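Local coordinates for GDSL-like protein (PDB 7BXD) that probably hydrolyses acyl ester bonds, acting as an SGNH-type acyl-hydrolase, at residues 99-104 / 136-141. Sequence-based numbering, arbitrary orientation.
Sequences DVYVVF and RTITAR
Tyr101 and Val103 of strand 100-104 meet Ile138 of helix 127-141 in a small buried apolar contact. The two segments bury 152 Å² in total. No hydrogen bond joins the two segments, so side-chain packing alone carries the contact.

Tyr101 comes first along the strand. Its CA lies 8.3 Å from the CA of Ile138, the nearest such pair here. The start of its ring meets the CG2 branch of Ile138, with Tyr101 CG 4.2 Å from Ile138 CG2. The methyl approaches the ring obliquely. The phenol end is tied down beyond the two segments. Tyr101 OH donates to Asp95 O and accepts from Ala98 N, two bonds that limit the swing of the ring. Arg141 brings its side chain to the same area, where its NH2 is hydrogen-bonded to Ile94 O. The loop before the strand is thus held by polar groups from both segments.

Val102 turns to the other face of the sheet. Val103 returns to the helix side and meets Ile138 tip to tip. Val103 CG2 lies 3.7 Å from Ile138 CD1. This CG2, anti to the carbonyl carbon and beside the backbone N, is the methyl turned to Ile138. In Ile138, CG1 lies anti to the carbonyl carbon (chi1 -71°) and carries CD1 to Val103, while CG2 serves Tyr101. The two branches of one isoleucine therefore span two alternate residues on the helix-facing side of the strand. Leu91 also touches Ile138, and Phe149 of the adjacent strand 146-150 touches Val103.

Helix 127-141 lies in the connection between strands 100-104 and 146-150, which are parallel neighbours. The contact packs this beta-alpha-beta crossover helix on the central strand of the five-stranded parallel sheet, as in the three-layer alpha/beta/alpha fold of SGNH hydrolases.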
loop_
_atom_site.group_PDB
_atom_site.type_symbol
_atom_site.label_atom_id
_atom_site.label_comp_id
_atom_site.label_asym_id
_atom_site.label_seq_id
_atom_site.Cartn_x
_atom_site.Cartn_y
_atom_site.Cartn_z
ATOM N N ASP A 99 13.180 -11.272 3.293
ATOM C CA ASP A 99 12.449 -12.537 3.342
ATOM C C ASP A 99 10.982 -12.384 2.979
ATOM O O ASP A 99 10.379 -13.331 2.461
ATOM C CB ASP A 99 12.560 -13.115 4.755
ATOM C CG ASP A 99 14.005 -13.293 5.169
ATOM O OD1 ASP A 99 14.729 -14.077 4.518
ATOM O OD2 ASP A 99 14.430 -12.623 6.124
ATOM N N VAL A 100 10.392 -11.222 3.268
ATOM C CA VAL A 100 8.988 -10.955 2.970
ATOM C C VAL A 100 8.918 -9.569 2.351
ATOM O O VAL A 100 9.563 -8.628 2.847
ATOM C CB VAL A 100 8.149 -10.992 4.268
ATOM C CG1 VAL A 100 6.660 -10.723 4.000
ATOM C CG2 VAL A 100 8.328 -12.315 5.028
ATOM N N TYR A 101 8.123 -9.439 1.287
ATOM C CA TYR A 101 7.791 -8.154 0.683
ATOM C C TYR A 101 6.325 -7.872 0.943
ATOM O O TYR A 101 5.465 -8.723 0.662
ATOM C CB TYR A 101 8.045 -8.153 -0.835
ATOM C CG TYR A 101 9.533 -8.101 -1.058
ATOM C CD1 TYR A 101 10.297 -9.247 -0.950
ATOM C CD2 TYR A 101 10.205 -6.874 -1.233
ATOM C CE1 TYR A 101 11.694 -9.201 -1.028
ATOM C CE2 TYR A 101 11.593 -6.804 -1.296
ATOM C CZ TYR A 101 12.330 -7.969 -1.180
ATOM O OH TYR A 101 13.699 -7.947 -1.190
ATOM N N VAL A 102 6.044 -6.679 1.469
ATOM C CA VAL A 102 4.676 -6.210 1.725
ATOM C C VAL A 102 4.461 -4.999 0.831
ATOM O O VAL A 102 5.132 -3.970 1.010
ATOM C CB VAL A 102 4.474 -5.846 3.207
ATOM C CG1 VAL A 102 3.075 -5.295 3.425
ATOM C CG2 VAL A 102 4.715 -7.072 4.103
ATOM N N VAL A 103 3.560 -5.116 -0.161
ATOM C CA VAL A 103 3.328 -4.045 -1.138
ATOM C C VAL A 103 1.971 -3.434 -0.830
ATOM O O VAL A 103 0.951 -4.139 -0.865
ATOM C CB VAL A 103 3.384 -4.571 -2.584
ATOM C CG1 VAL A 103 3.171 -3.414 -3.552
ATOM C CG2 VAL A 103 4.713 -5.302 -2.855
ATOM N N PHE A 104 1.952 -2.130 -0.537
ATOM C CA PHE A 104 0.766 -1.435 -0.043
ATOM C C PHE A 104 0.647 -0.130 -0.821
ATOM O O PHE A 104 1.397 0.811 -0.564
ATOM C CB PHE A 104 1.006 -1.194 1.450
ATOM C CG PHE A 104 -0.102 -0.476 2.207
ATOM C CD1 PHE A 104 -1.452 -0.580 1.864
ATOM C CD2 PHE A 104 0.249 0.268 3.343
ATOM C CE1 PHE A 104 -2.429 0.042 2.632
ATOM C CE2 PHE A 104 -0.729 0.901 4.108
ATOM C CZ PHE A 104 -2.072 0.789 3.744
ATOM N N ARG A 136 5.615 -9.952 -11.122
ATOM C CA ARG A 136 6.620 -10.677 -11.912
ATOM C C ARG A 136 8.026 -10.263 -11.506
ATOM O O ARG A 136 8.949 -11.097 -11.438
ATOM C CB ARG A 136 6.406 -10.423 -13.411
ATOM C CG ARG A 136 5.167 -11.119 -13.987
ATOM C CD ARG A 136 5.109 -10.921 -15.527
ATOM N NE ARG A 136 4.768 -9.550 -15.923
ATOM C CZ ARG A 136 5.594 -8.660 -16.489
ATOM N NH1 ARG A 136 6.862 -8.964 -16.735
ATOM N NH2 ARG A 136 5.138 -7.445 -16.808
ATOM N N THR A 137 8.226 -8.960 -11.287
ATOM C CA THR A 137 9.591 -8.452 -11.161
ATOM C C THR A 137 10.119 -8.649 -9.737
ATOM O O THR A 137 11.308 -8.947 -9.535
ATOM C CB THR A 137 9.644 -6.992 -11.629
ATOM O OG1 THR A 137 9.115 -6.936 -12.959
ATOM C CG2 THR A 137 11.081 -6.464 -11.643
ATOM N N ILE A 138 9.254 -8.497 -8.724
ATOM C CA ILE A 138 9.657 -8.866 -7.368
ATOM C C ILE A 138 10.075 -10.329 -7.351
ATOM O O ILE A 138 11.094 -10.694 -6.742
ATOM C CB ILE A 138 8.525 -8.586 -6.359
ATOM C CG1 ILE A 138 8.341 -7.072 -6.158
ATOM C CG2 ILE A 138 8.784 -9.310 -5.022
ATOM C CD1 ILE A 138 7.058 -6.669 -5.419
ATOM N N THR A 139 9.298 -11.195 -8.020
ATOM C CA THR A 139 9.624 -12.610 -8.005
ATOM C C THR A 139 10.946 -12.870 -8.720
ATOM O O THR A 139 11.757 -13.683 -8.262
ATOM C CB THR A 139 8.477 -13.431 -8.601
ATOM O OG1 THR A 139 7.267 -13.150 -7.886
ATOM C CG2 THR A 139 8.805 -14.927 -8.492
ATOM N N ALA A 140 11.202 -12.153 -9.820
ATOM C CA ALA A 140 12.450 -12.361 -10.550
ATOM C C ALA A 140 13.654 -11.962 -9.714
ATOM O O ALA A 140 14.696 -12.632 -9.774
ATOM C CB ALA A 140 12.410 -11.587 -11.873
ATOM N N ARG A 141 13.552 -10.868 -8.953
ATOM C CA ARG A 141 14.714 -10.374 -8.234
ATOM C C ARG A 141 14.824 -10.974 -6.841
ATOM O O ARG A 141 15.904 -10.944 -6.243
ATOM C CB ARG A 141 14.657 -8.850 -8.198
ATOM C CG ARG A 141 13.624 -8.268 -7.250
ATOM C CD ARG A 141 13.298 -6.800 -7.579
ATOM N NE ARG A 141 14.465 -5.917 -7.377
ATOM C CZ ARG A 141 14.777 -5.305 -6.237
ATOM N NH1 ARG A 141 14.022 -5.464 -5.155
ATOM N NH2 ARG A 141 15.886 -4.545 -6.169
#